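Local coordinates for putative type VI secretion protein (Escherichia coli, PDB 6SKI) that probably hydrolyses phospholipids as a type VI secretion effector toxin and is carried on the VgrG spike, at residues A[57-62]-A[289-294]; A[285-290]-A[532-537]; A[310-315]-A[485-490]. All coordinates share one frame; numbering follows the deposited sequence.

Contact 1 of 3, residues A[57-62]-A[289-294]; sequences LMKFNE and RYNFSL
Asn-291 meets Lys-59 through its amide, and this is the tightly packed, buried part of the contact. The Asn-291 ND2 lies 3.2 Å from Lys-59 O. The N-H points fairly straight at the acceptor, with an angle of 153°. It approaches in the carbonyl plane, on a lone pair of that oxygen. The carbonyl sits somewhat tilted from the plane of the Asn-291 amide. With chi1 at -83°, CG of Asn-291 stands opposite its own carbonyl carbon, which carries the amide to the turn. ND2 also lies against the aliphatic part of the lysine, 3.3 Å from Lys-59 CG. The two side chains run obliquely past each other. Lys-59 then bends at chi3, and its amine forms a salt bridge with Glu-51. Asn-291 ND2 has a second acceptor in Pro-525 O.

Lys-59 lies in a type I beta turn from Met-58 to Asn-61, which carries on from helix 53-58. The turn is closed by Asn-61 N bonding to Met-58 O at 3.1 Å.

The other end is nearer solvent, and Glu-62 and Tyr-290 are partly exposed. There Glu-62 CB rests 3.5 Å from Tyr-290 CE2 and 3.4 Å from Tyr-290 OH, and meets the ring obliquely. This is packing of a methylene on the phenol end, not a polar bond. The Glu-62 carboxylate turns instead to a salt bridge with Arg-67, and the Tyr-290 ring makes a cation-pi contact with Lys-527.

The chemistry is thus split. One hydrogen bond, from a neutral side-chain amide to a backbone carbonyl, joins the loop before strand 294-296 to the turn. The charged ends of Lys-59 and Glu-62 are engaged with other parts of the chain, and between these two segments they contribute mainly their carbons.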
loop_
_atom_site.group_PDB
_atom_site.type_symbol
_atom_site.label_atom_id
_atom_site.label_comp_id
_atom_site.label_asym_id
_atom_site.label_seq_id
_atom_site.Cartn_x
_atom_site.Cartn_y
_atom_site.Cartn_z
ATOM N N LEU A 57 -11.042 -10.546 8.415
ATOM C CA LEU A 57 -11.471 -10.757 9.792
ATOM C C LEU A 57 -11.042 -9.612 10.695
ATOM O O LEU A 57 -11.757 -9.278 11.644
ATOM C CB LEU A 57 -10.924 -12.079 10.323
ATOM C CG LEU A 57 -11.466 -13.329 9.641
ATOM C CD1 LEU A 57 -10.915 -14.570 10.302
ATOM C CD2 LEU A 57 -12.977 -13.325 9.666
ATOM N N MET A 58 -9.885 -9.005 10.425
ATOM C CA MET A 58 -9.505 -7.793 11.138
ATOM C C MET A 58 -10.548 -6.708 10.957
ATOM O O MET A 58 -10.772 -5.899 11.862
ATOM C CB MET A 58 -8.149 -7.293 10.643
ATOM C CG MET A 58 -7.023 -7.422 11.639
ATOM S SD MET A 58 -5.544 -6.564 11.083
ATOM C CE MET A 58 -5.830 -4.924 11.737
ATOM N N LYS A 59 -11.192 -6.681 9.792
ATOM C CA LYS A 59 -12.235 -5.686 9.557
ATOM C C LYS A 59 -13.443 -5.886 10.476
ATOM O O LYS A 59 -14.245 -4.961 10.642
ATOM C CB LYS A 59 -12.651 -5.702 8.088
ATOM C CG LYS A 59 -11.906 -4.669 7.258
ATOM C CD LYS A 59 -12.320 -4.685 5.804
ATOM C CE LYS A 59 -11.810 -5.926 5.104
ATOM N NZ LYS A 59 -12.419 -6.078 3.757
ATOM N N PHE A 60 -13.599 -7.075 11.071
ATOM C CA PHE A 60 -14.688 -7.291 12.025
ATOM C C PHE A 60 -14.592 -6.360 13.222
ATOM O O PHE A 60 -15.617 -6.007 13.813
ATOM C CB PHE A 60 -14.696 -8.733 12.532
ATOM C CG PHE A 60 -15.518 -9.672 11.706
ATOM C CD1 PHE A 60 -16.749 -10.108 12.161
ATOM C CD2 PHE A 60 -15.049 -10.149 10.499
ATOM C CE1 PHE A 60 -17.503 -10.982 11.419
ATOM C CE2 PHE A 60 -15.801 -11.026 9.754
ATOM C CZ PHE A 60 -17.029 -11.444 10.214
ATOM N N ASN A 61 -13.379 -5.985 13.615
ATOM C CA ASN A 61 -13.189 -5.122 14.773
ATOM C C ASN A 61 -13.918 -3.798 14.580
ATOM O O ASN A 61 -13.667 -3.074 13.612
ATOM C CB ASN A 61 -11.696 -4.886 14.993
ATOM C CG ASN A 61 -11.385 -4.325 16.359
ATOM O OD1 ASN A 61 -11.477 -5.026 17.360
ATOM N ND2 ASN A 61 -10.988 -3.063 16.406
ATOM N N GLU A 62 -14.850 -3.510 15.492
ATOM C CA GLU A 62 -15.605 -2.259 15.539
ATOM C C GLU A 62 -16.637 -2.151 14.422
ATOM O O GLU A 62 -17.391 -1.176 14.369
ATOM C CB GLU A 62 -14.674 -1.042 15.507
ATOM C CG GLU A 62 -13.600 -1.048 16.575
ATOM C CD GLU A 62 -14.146 -0.740 17.952
ATOM O OE1 GLU A 62 -15.238 -0.141 18.040
ATOM O OE2 GLU A 62 -13.487 -1.096 18.949
ATOM N N ARG A 289 -15.300 5.399 4.601
ATOM C CA ARG A 289 -15.455 4.176 5.364
ATOM C C ARG A 289 -14.879 4.335 6.767
ATOM O O ARG A 289 -13.987 5.148 7.020
ATOM C CB ARG A 289 -14.772 3.019 4.642
ATOM C CG ARG A 289 -15.631 2.379 3.582
ATOM C CD ARG A 289 -14.898 1.249 2.912
ATOM N NE ARG A 289 -13.804 1.747 2.092
ATOM C CZ ARG A 289 -13.137 1.008 1.216
ATOM N NH1 ARG A 289 -13.458 -0.264 1.047
ATOM N NH2 ARG A 289 -12.153 1.542 0.509
ATOM N N TYR A 290 -15.409 3.535 7.689
ATOM C CA TYR A 290 -14.931 3.572 9.064
ATOM C C TYR A 290 -13.587 2.871 9.195
ATOM O O TYR A 290 -12.701 3.349 9.911
ATOM C CB TYR A 290 -15.969 2.935 9.992
ATOM C CG TYR A 290 -15.509 2.768 11.420
ATOM C CD1 TYR A 290 -15.763 3.744 12.368
ATOM C CD2 TYR A 290 -14.828 1.629 11.823
ATOM C CE1 TYR A 290 -15.345 3.597 13.670
ATOM C CE2 TYR A 290 -14.405 1.475 13.117
ATOM C CZ TYR A 290 -14.667 2.460 14.039
ATOM O OH TYR A 290 -14.248 2.310 15.340
ATOM N N ASN A 291 -13.416 1.749 8.505
ATOM C CA ASN A 291 -12.179 0.986 8.560
ATOM C C ASN A 291 -11.069 1.604 7.727
ATOM O O ASN A 291 -9.950 1.086 7.735
ATOM C CB ASN A 291 -12.428 -0.447 8.091
ATOM C CG ASN A 291 -12.977 -1.326 9.185
ATOM O OD1 ASN A 291 -12.736 -1.091 10.365
ATOM N ND2 ASN A 291 -13.732 -2.343 8.801
ATOM N N PHE A 292 -11.347 2.694 7.016
ATOM C CA PHE A 292 -10.358 3.371 6.182
ATOM C C PHE A 292 -10.306 4.816 6.648
ATOM O O PHE A 292 -10.973 5.690 6.097
ATOM C CB PHE A 292 -10.709 3.261 4.709
ATOM C CG PHE A 292 -10.620 1.868 4.170
ATOM C CD1 PHE A 292 -11.596 0.935 4.464
ATOM C CD2 PHE A 292 -9.564 1.492 3.367
ATOM C CE1 PHE A 292 -11.516 -0.345 3.970
ATOM C CE2 PHE A 292 -9.483 0.214 2.869
ATOM C CZ PHE A 292 -10.460 -0.704 3.170
ATOM N N SER A 293 -9.496 5.061 7.667
ATOM C CA SER A 293 -9.288 6.395 8.197
ATOM C C SER A 293 -7.932 6.908 7.737
ATOM O O SER A 293 -6.961 6.151 7.666
ATOM C CB SER A 293 -9.378 6.397 9.724
ATOM O OG SER A 293 -8.393 5.559 10.295
ATOM N N LEU A 294 -7.874 8.193 7.424
ATOM C CA LEU A 294 -6.696 8.788 6.819
ATOM C C LEU A 294 -5.667 9.145 7.878
ATOM O O LEU A 294 -6.017 9.568 8.979
ATOM C CB LEU A 294 -7.083 10.041 6.037
ATOM C CG LEU A 294 -5.956 10.778 5.322
ATOM C CD1 LEU A 294 -5.360 9.924 4.229
ATOM C CD2 LEU A 294 -6.462 12.091 4.775
#

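Contact 2 of 3, residues A[285-290]-A[532-537]; sequences MNEYRY and WIRSVW
The backbones come closest at Tyr-288 and Arg-534, whose CA atoms are 4.6 Å apart, and the two loops touch there without a backbone hydrogen bond between them. Side chains of each segment lie against the backbone carbonyls of the other. Arg-534 leaves its backbone with CG anti to the backbone N (chi1 -167°) and stays extended from CG to NE. Its stem passes against the carbonyl oxygen of Glu-287, with Arg-534 CB 3.1 Å and Arg-534 CD 3.5 Å from Glu-287 O. Its guanidinium is then covered on one face by the stem of Glu-287. Glu-287 CG lies 3.5 Å from Arg-534 CZ, offset toward the rim of the group.

The two opposite charges do not meet. A bend at chi2 (62°) carries the carboxylate of Glu-287 away from Arg-534. Its OE2 takes a straight bond from Arg-289 NE at 2.8 Å, on the syn lone pair and close to the guanidinium plane. That salt bridge stays within the loop. Glu-287 OE1 accepts from Ser-489 OG. Arg-534 sends NH2 to a salt bridge with Asp-245 and NE to Phe-292 O.

Next along the loop, Tyr-288 packs on Trp-532, and the side chains cross at about a right angle. Tyr-288 CB is 3.8 Å from Trp-532 CE3, while Tyr-288 CD2 sits at the edge of the indole, in its plane. Tyr-288 CD1 is 3.4 Å from Trp-532 O. The phenol OH bonds to Ala-367 O.

Past this crossing the chains pair as short parallel strands, 294-296 with 536-538. Asp-245 also bonds to His-310, in an arrangement consistent with the Ser-His-Asp triad of an alpha/beta hydrolase. Arg-534 would then be a second-shell residue that positions the acid.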
loop_
_atom_site.group_PDB
_atom_site.type_symbol
_atom_site.label_atom_id
_atom_site.label_comp_id
_atom_site.label_asym_id
_atom_site.label_seq_id
_atom_site.Cartn_x
_atom_site.Cartn_y
_atom_site.Cartn_z
ATOM N N MET A 285 -10.917 12.448 -1.434
ATOM C CA MET A 285 -11.911 13.367 -0.907
ATOM C C MET A 285 -13.258 12.707 -0.679
ATOM O O MET A 285 -14.076 13.248 0.071
ATOM C CB MET A 285 -12.094 14.559 -1.850
ATOM C CG MET A 285 -11.124 15.689 -1.609
ATOM S SD MET A 285 -11.462 17.168 -2.579
ATOM C CE MET A 285 -12.798 16.611 -3.626
ATOM N N ASN A 286 -13.503 11.553 -1.291
ATOM C CA ASN A 286 -14.776 10.859 -1.189
ATOM C C ASN A 286 -14.574 9.453 -0.659
ATOM O O ASN A 286 -15.226 8.501 -1.092
ATOM C CB ASN A 286 -15.498 10.835 -2.531
ATOM C CG ASN A 286 -15.636 12.210 -3.134
ATOM O OD1 ASN A 286 -16.199 13.111 -2.521
ATOM N ND2 ASN A 286 -15.132 12.379 -4.345
ATOM N N GLU A 287 -13.663 9.305 0.295
ATOM C CA GLU A 287 -13.503 8.070 1.046
ATOM C C GLU A 287 -14.089 8.302 2.429
ATOM O O GLU A 287 -13.683 9.235 3.128
ATOM C CB GLU A 287 -12.037 7.656 1.134
ATOM C CG GLU A 287 -11.784 6.472 2.046
ATOM C CD GLU A 287 -12.485 5.214 1.585
ATOM O OE1 GLU A 287 -12.743 5.078 0.373
ATOM O OE2 GLU A 287 -12.781 4.354 2.435
ATOM N N TYR A 288 -15.042 7.459 2.816
ATOM C CA TYR A 288 -15.844 7.711 4.000
ATOM C C TYR A 288 -15.962 6.505 4.914
ATOM O O TYR A 288 -16.673 6.585 5.919
ATOM C CB TYR A 288 -17.249 8.166 3.588
ATOM C CG TYR A 288 -17.244 9.402 2.729
ATOM C CD1 TYR A 288 -16.656 10.571 3.171
ATOM C CD2 TYR A 288 -17.799 9.389 1.461
ATOM C CE1 TYR A 288 -16.641 11.697 2.388
ATOM C CE2 TYR A 288 -17.786 10.511 0.670
ATOM C CZ TYR A 288 -17.204 11.661 1.139
ATOM O OH TYR A 288 -17.187 12.789 0.357
ATOM N N ARG A 289 -15.300 5.399 4.601
ATOM C CA ARG A 289 -15.455 4.176 5.364
ATOM C C ARG A 289 -14.879 4.335 6.767
ATOM O O ARG A 289 -13.987 5.148 7.020
ATOM C CB ARG A 289 -14.772 3.019 4.642
ATOM C CG ARG A 289 -15.631 2.379 3.582
ATOM C CD ARG A 289 -14.898 1.249 2.912
ATOM N NE ARG A 289 -13.804 1.747 2.092
ATOM C CZ ARG A 289 -13.137 1.008 1.216
ATOM N NH1 ARG A 289 -13.458 -0.264 1.047
ATOM N NH2 ARG A 289 -12.153 1.542 0.509
ATOM N N TYR A 290 -15.409 3.535 7.689
ATOM C CA TYR A 290 -14.931 3.572 9.064
ATOM C C TYR A 290 -13.587 2.871 9.195
ATOM O O TYR A 290 -12.701 3.349 9.911
ATOM C CB TYR A 290 -15.969 2.935 9.992
ATOM C CG TYR A 290 -15.509 2.768 11.420
ATOM C CD1 TYR A 290 -15.763 3.744 12.368
ATOM C CD2 TYR A 290 -14.828 1.629 11.823
ATOM C CE1 TYR A 290 -15.345 3.597 13.670
ATOM C CE2 TYR A 290 -14.405 1.475 13.117
ATOM C CZ TYR A 290 -14.667 2.460 14.039
ATOM O OH TYR A 290 -14.248 2.310 15.340
ATOM N N TRP A 532 -20.936 10.182 7.837
ATOM C CA TRP A 532 -20.350 10.137 6.497
ATOM C C TRP A 532 -19.183 11.113 6.376
ATOM O O TRP A 532 -19.012 11.779 5.355
ATOM C CB TRP A 532 -21.400 10.404 5.419
ATOM C CG TRP A 532 -22.228 9.208 5.097
ATOM C CD1 TRP A 532 -23.373 8.817 5.720
ATOM C CD2 TRP A 532 -21.984 8.249 4.066
ATOM N NE1 TRP A 532 -23.856 7.669 5.146
ATOM C CE2 TRP A 532 -23.020 7.300 4.126
ATOM C CE3 TRP A 532 -20.988 8.098 3.098
ATOM C CZ2 TRP A 532 -23.089 6.218 3.259
ATOM C CZ3 TRP A 532 -21.060 7.024 2.239
ATOM C CH2 TRP A 532 -22.102 6.098 2.323
ATOM N N ILE A 533 -18.378 11.193 7.430
ATOM C CA ILE A 533 -17.190 12.034 7.470
ATOM C C ILE A 533 -16.019 11.147 7.850
ATOM O O ILE A 533 -16.052 10.488 8.895
ATOM C CB ILE A 533 -17.333 13.196 8.465
ATOM C CG1 ILE A 533 -18.536 14.062 8.108
ATOM C CG2 ILE A 533 -16.069 14.029 8.493
ATOM C CD1 ILE A 533 -19.165 14.736 9.296
ATOM N N ARG A 534 -14.989 11.130 7.012
ATOM C CA ARG A 534 -13.851 10.260 7.247
ATOM C C ARG A 534 -13.052 10.727 8.458
ATOM O O ARG A 534 -12.932 11.923 8.731
ATOM C CB ARG A 534 -12.956 10.225 6.013
ATOM C CG ARG A 534 -11.912 9.138 6.018
ATOM C CD ARG A 534 -10.810 9.475 5.046
ATOM N NE ARG A 534 -10.045 8.300 4.656
ATOM C CZ ARG A 534 -9.193 8.276 3.640
ATOM N NH1 ARG A 534 -9.003 9.367 2.915
ATOM N NH2 ARG A 534 -8.532 7.167 3.350
ATOM N N SER A 535 -12.497 9.761 9.184
ATOM C CA SER A 535 -11.656 10.054 10.335
ATOM C C SER A 535 -10.243 10.354 9.859
ATOM O O SER A 535 -9.625 9.533 9.175
ATOM C CB SER A 535 -11.656 8.881 11.310
ATOM O OG SER A 535 -12.642 9.047 12.310
ATOM N N VAL A 536 -9.734 11.529 10.209
ATOM C CA VAL A 536 -8.400 11.960 9.817
ATOM C C VAL A 536 -7.545 12.094 11.068
ATOM O O VAL A 536 -7.959 12.723 12.048
ATOM C CB VAL A 536 -8.443 13.281 9.033
ATOM C CG1 VAL A 536 -7.094 13.572 8.428
ATOM C CG2 VAL A 536 -9.498 13.210 7.954
ATOM N N TRP A 537 -6.361 11.495 11.032
ATOM C CA TRP A 537 -5.360 11.610 12.082
ATOM C C TRP A 537 -4.223 12.451 11.521
ATOM O O TRP A 537 -3.518 12.017 10.606
ATOM C CB TRP A 537 -4.857 10.236 12.517
ATOM C CG TRP A 537 -5.930 9.201 12.673
ATOM C CD1 TRP A 537 -5.972 7.976 12.075
ATOM C CD2 TRP A 537 -7.106 9.289 13.488
ATOM N NE1 TRP A 537 -7.102 7.300 12.459
ATOM C CE2 TRP A 537 -7.814 8.083 13.326
ATOM C CE3 TRP A 537 -7.629 10.269 14.335
ATOM C CZ2 TRP A 537 -9.018 7.833 13.978
ATOM C CZ3 TRP A 537 -8.824 10.019 14.980
ATOM C CH2 TRP A 537 -9.505 8.811 14.798
#

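Contact 3 of 3, residues A[310-315]-A[485-490]; sequences HSDIGG and YTHCSA
Asp-312 and His-487 are brought together by similar first torsions, chi1 -76° for Asp-312 and -60° for His-487. In each, CG stands opposite the residue's own carbonyl carbon and beside its backbone N. The aspartate therefore projects at the opposite loop, and the imidazole folds back next to the N-H that the aspartate receives.

His-487 N donates to Asp-312 OD2 at 2.6 Å. The bond is nearly straight, with an N-H...O angle of 170°. It meets the syn side of the oxygen, from somewhat out of the carboxylate plane. A weak bond from Ala-309 N, just before His-310, reaches the same oxygen. Both donors are backbone N-H groups, and the carboxylate is buried. They would probably offset part of its negative charge, although Tyr-485 O, also an acceptor, lies 3.4 Å from Asp-312 OD1.

The ring of His-487 lies across the end of Asp-312, and the side chains cross at about a right angle. His-487 CD2 is the ring atom nearest the carboxylate, and the approach is oblique. The other side chain here is Thr-486, whose OG1 is 3.9 Å from Asp-312 OD2. Thr-486 CA is closer to that oxygen, at 3.4 Å.

The 310-315 segment is braced internally. Gly-314 N and Ile-313 N both donate to His-310 O, and Ser-311 OG donates to Gly-315 O at 3.0 Å. His-310 turns away from this contact and bonds through ND1 to Asp-245. Its place is consistent with the histidine of a catalytic triad.

The 310-315 loop follows strand 303-306, and Ile-313 packs on strand 278-284 and on helix 416-431. The 485-490 loop follows helix 476-483. His-487 stacks on Tyr-317 and touches strand 328-341, which also receives Cys-488, while Tyr-485 packs on Trp-416 of helix 416-431.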
loop_
_atom_site.group_PDB
_atom_site.type_symbol
_atom_site.label_atom_id
_atom_site.label_comp_id
_atom_site.label_asym_id
_atom_site.label_seq_id
_atom_site.Cartn_x
_atom_site.Cartn_y
_atom_site.Cartn_z
ATOM N N HIS A 310 -10.971 5.500 -2.085
ATOM C CA HIS A 310 -9.633 5.063 -1.707
ATOM C C HIS A 310 -8.902 4.446 -2.895
ATOM O O HIS A 310 -7.774 4.840 -3.228
ATOM C CB HIS A 310 -9.758 4.072 -0.554
ATOM C CG HIS A 310 -8.460 3.687 0.067
ATOM N ND1 HIS A 310 -7.723 4.554 0.840
ATOM C CD2 HIS A 310 -7.786 2.515 0.066
ATOM C CE1 HIS A 310 -6.638 3.939 1.270
ATOM N NE2 HIS A 310 -6.653 2.700 0.815
ATOM N N SER A 311 -9.544 3.495 -3.565
ATOM C CA SER A 311 -8.982 2.851 -4.738
ATOM C C SER A 311 -9.264 3.630 -6.016
ATOM O O SER A 311 -8.984 3.132 -7.109
ATOM C CB SER A 311 -9.518 1.423 -4.858
ATOM O OG SER A 311 -8.662 0.501 -4.211
ATOM N N ASP A 312 -9.801 4.841 -5.899
ATOM C CA ASP A 312 -9.849 5.785 -7.004
ATOM C C ASP A 312 -8.704 6.773 -6.929
ATOM O O ASP A 312 -8.493 7.544 -7.869
ATOM C CB ASP A 312 -11.180 6.542 -7.013
ATOM C CG ASP A 312 -12.313 5.707 -7.538
ATOM O OD1 ASP A 312 -12.113 5.023 -8.560
ATOM O OD2 ASP A 312 -13.402 5.731 -6.931
ATOM N N ILE A 313 -7.961 6.755 -5.834
ATOM C CA ILE A 313 -6.745 7.528 -5.674
ATOM C C ILE A 313 -5.523 6.636 -5.799
ATOM O O ILE A 313 -4.547 6.992 -6.459
ATOM C CB ILE A 313 -6.747 8.276 -4.322
ATOM C CG1 ILE A 313 -7.979 9.172 -4.214
ATOM C CG2 ILE A 313 -5.471 9.066 -4.145
ATOM C CD1 ILE A 313 -8.014 10.309 -5.186
ATOM N N GLY A 314 -5.567 5.457 -5.191
ATOM C CA GLY A 314 -4.454 4.546 -5.297
ATOM C C GLY A 314 -4.608 3.436 -6.304
ATOM O O GLY A 314 -3.705 2.602 -6.423
ATOM N N GLY A 315 -5.714 3.389 -7.033
ATOM C CA GLY A 315 -5.948 2.333 -7.992
ATOM C C GLY A 315 -6.449 1.058 -7.335
ATOM O O GLY A 315 -6.346 0.860 -6.127
ATOM N N TYR A 485 -16.680 8.901 -12.263
ATOM C CA TYR A 485 -15.527 8.021 -12.149
ATOM C C TYR A 485 -15.159 7.666 -10.717
ATOM O O TYR A 485 -14.277 6.827 -10.515
ATOM C CB TYR A 485 -14.316 8.661 -12.837
ATOM C CG TYR A 485 -14.519 8.913 -14.308
ATOM C CD1 TYR A 485 -15.192 10.035 -14.754
ATOM C CD2 TYR A 485 -14.019 8.034 -15.252
ATOM C CE1 TYR A 485 -15.379 10.265 -16.094
ATOM C CE2 TYR A 485 -14.203 8.256 -16.594
ATOM C CZ TYR A 485 -14.880 9.373 -17.011
ATOM O OH TYR A 485 -15.060 9.602 -18.352
ATOM N N THR A 486 -15.794 8.272 -9.721
ATOM C CA THR A 486 -15.524 7.932 -8.332
ATOM C C THR A 486 -16.505 6.868 -7.861
ATOM O O THR A 486 -17.706 6.956 -8.126
ATOM C CB THR A 486 -15.598 9.165 -7.429
ATOM O OG1 THR A 486 -15.656 8.753 -6.058
ATOM C CG2 THR A 486 -16.802 9.986 -7.743
ATOM N N HIS A 487 -15.984 5.864 -7.168
ATOM C CA HIS A 487 -16.784 4.761 -6.666
ATOM C C HIS A 487 -17.276 5.083 -5.265
ATOM O O HIS A 487 -16.581 5.738 -4.487
ATOM C CB HIS A 487 -15.976 3.463 -6.635
ATOM C CG HIS A 487 -15.472 3.026 -7.973
ATOM N ND1 HIS A 487 -15.743 1.783 -8.499
ATOM C CD2 HIS A 487 -14.705 3.661 -8.889
ATOM C CE1 HIS A 487 -15.165 1.672 -9.681
ATOM N NE2 HIS A 487 -14.532 2.800 -9.943
ATOM N N CYS A 488 -18.485 4.631 -4.952
ATOM C CA CYS A 488 -18.999 4.698 -3.591
ATOM C C CYS A 488 -18.495 3.463 -2.857
ATOM O O CYS A 488 -18.993 2.355 -3.074
ATOM C CB CYS A 488 -20.523 4.775 -3.584
ATOM S SG CYS A 488 -21.253 4.864 -1.938
ATOM N N SER A 489 -17.499 3.652 -1.993
ATOM C CA SER A 489 -16.853 2.539 -1.315
ATOM C C SER A 489 -17.439 2.256 0.058
ATOM O O SER A 489 -17.262 1.147 0.570
ATOM C CB SER A 489 -15.351 2.805 -1.174
ATOM O OG SER A 489 -15.111 4.051 -0.546
ATOM N N ALA A 490 -18.127 3.223 0.655
ATOM C CA ALA A 490 -18.794 3.024 1.931
ATOM C C ALA A 490 -20.220 2.558 1.683
ATOM O O ALA A 490 -20.987 3.226 0.985
ATOM C CB ALA A 490 -18.789 4.314 2.750
#

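Contacts 1 and 3 are buried, and contact 2 is partly buried. Contacts 1 and 2 share Arg-289 and Tyr-290, since both use the loop between strands 278-284 and 294-296. Contact 3 uses the loop after strand 303-306 and is nested in the chain between the segments of contact 2. Glu-287 links contacts 2 and 3 through Ser-489 OG. Arg-289 also packs on Ser-489 and Ala-490. A hydrogen bond from a side-chain amide marks contact 1, packing of stems and rings marks contact 2, and a carboxylate on a backbone N-H marks contact 3. Contact 3 contains the probable triad histidine, contact 2 reaches the acid through Arg-534, and Phe-292 of contact 1 meets the histidine edge-to-face.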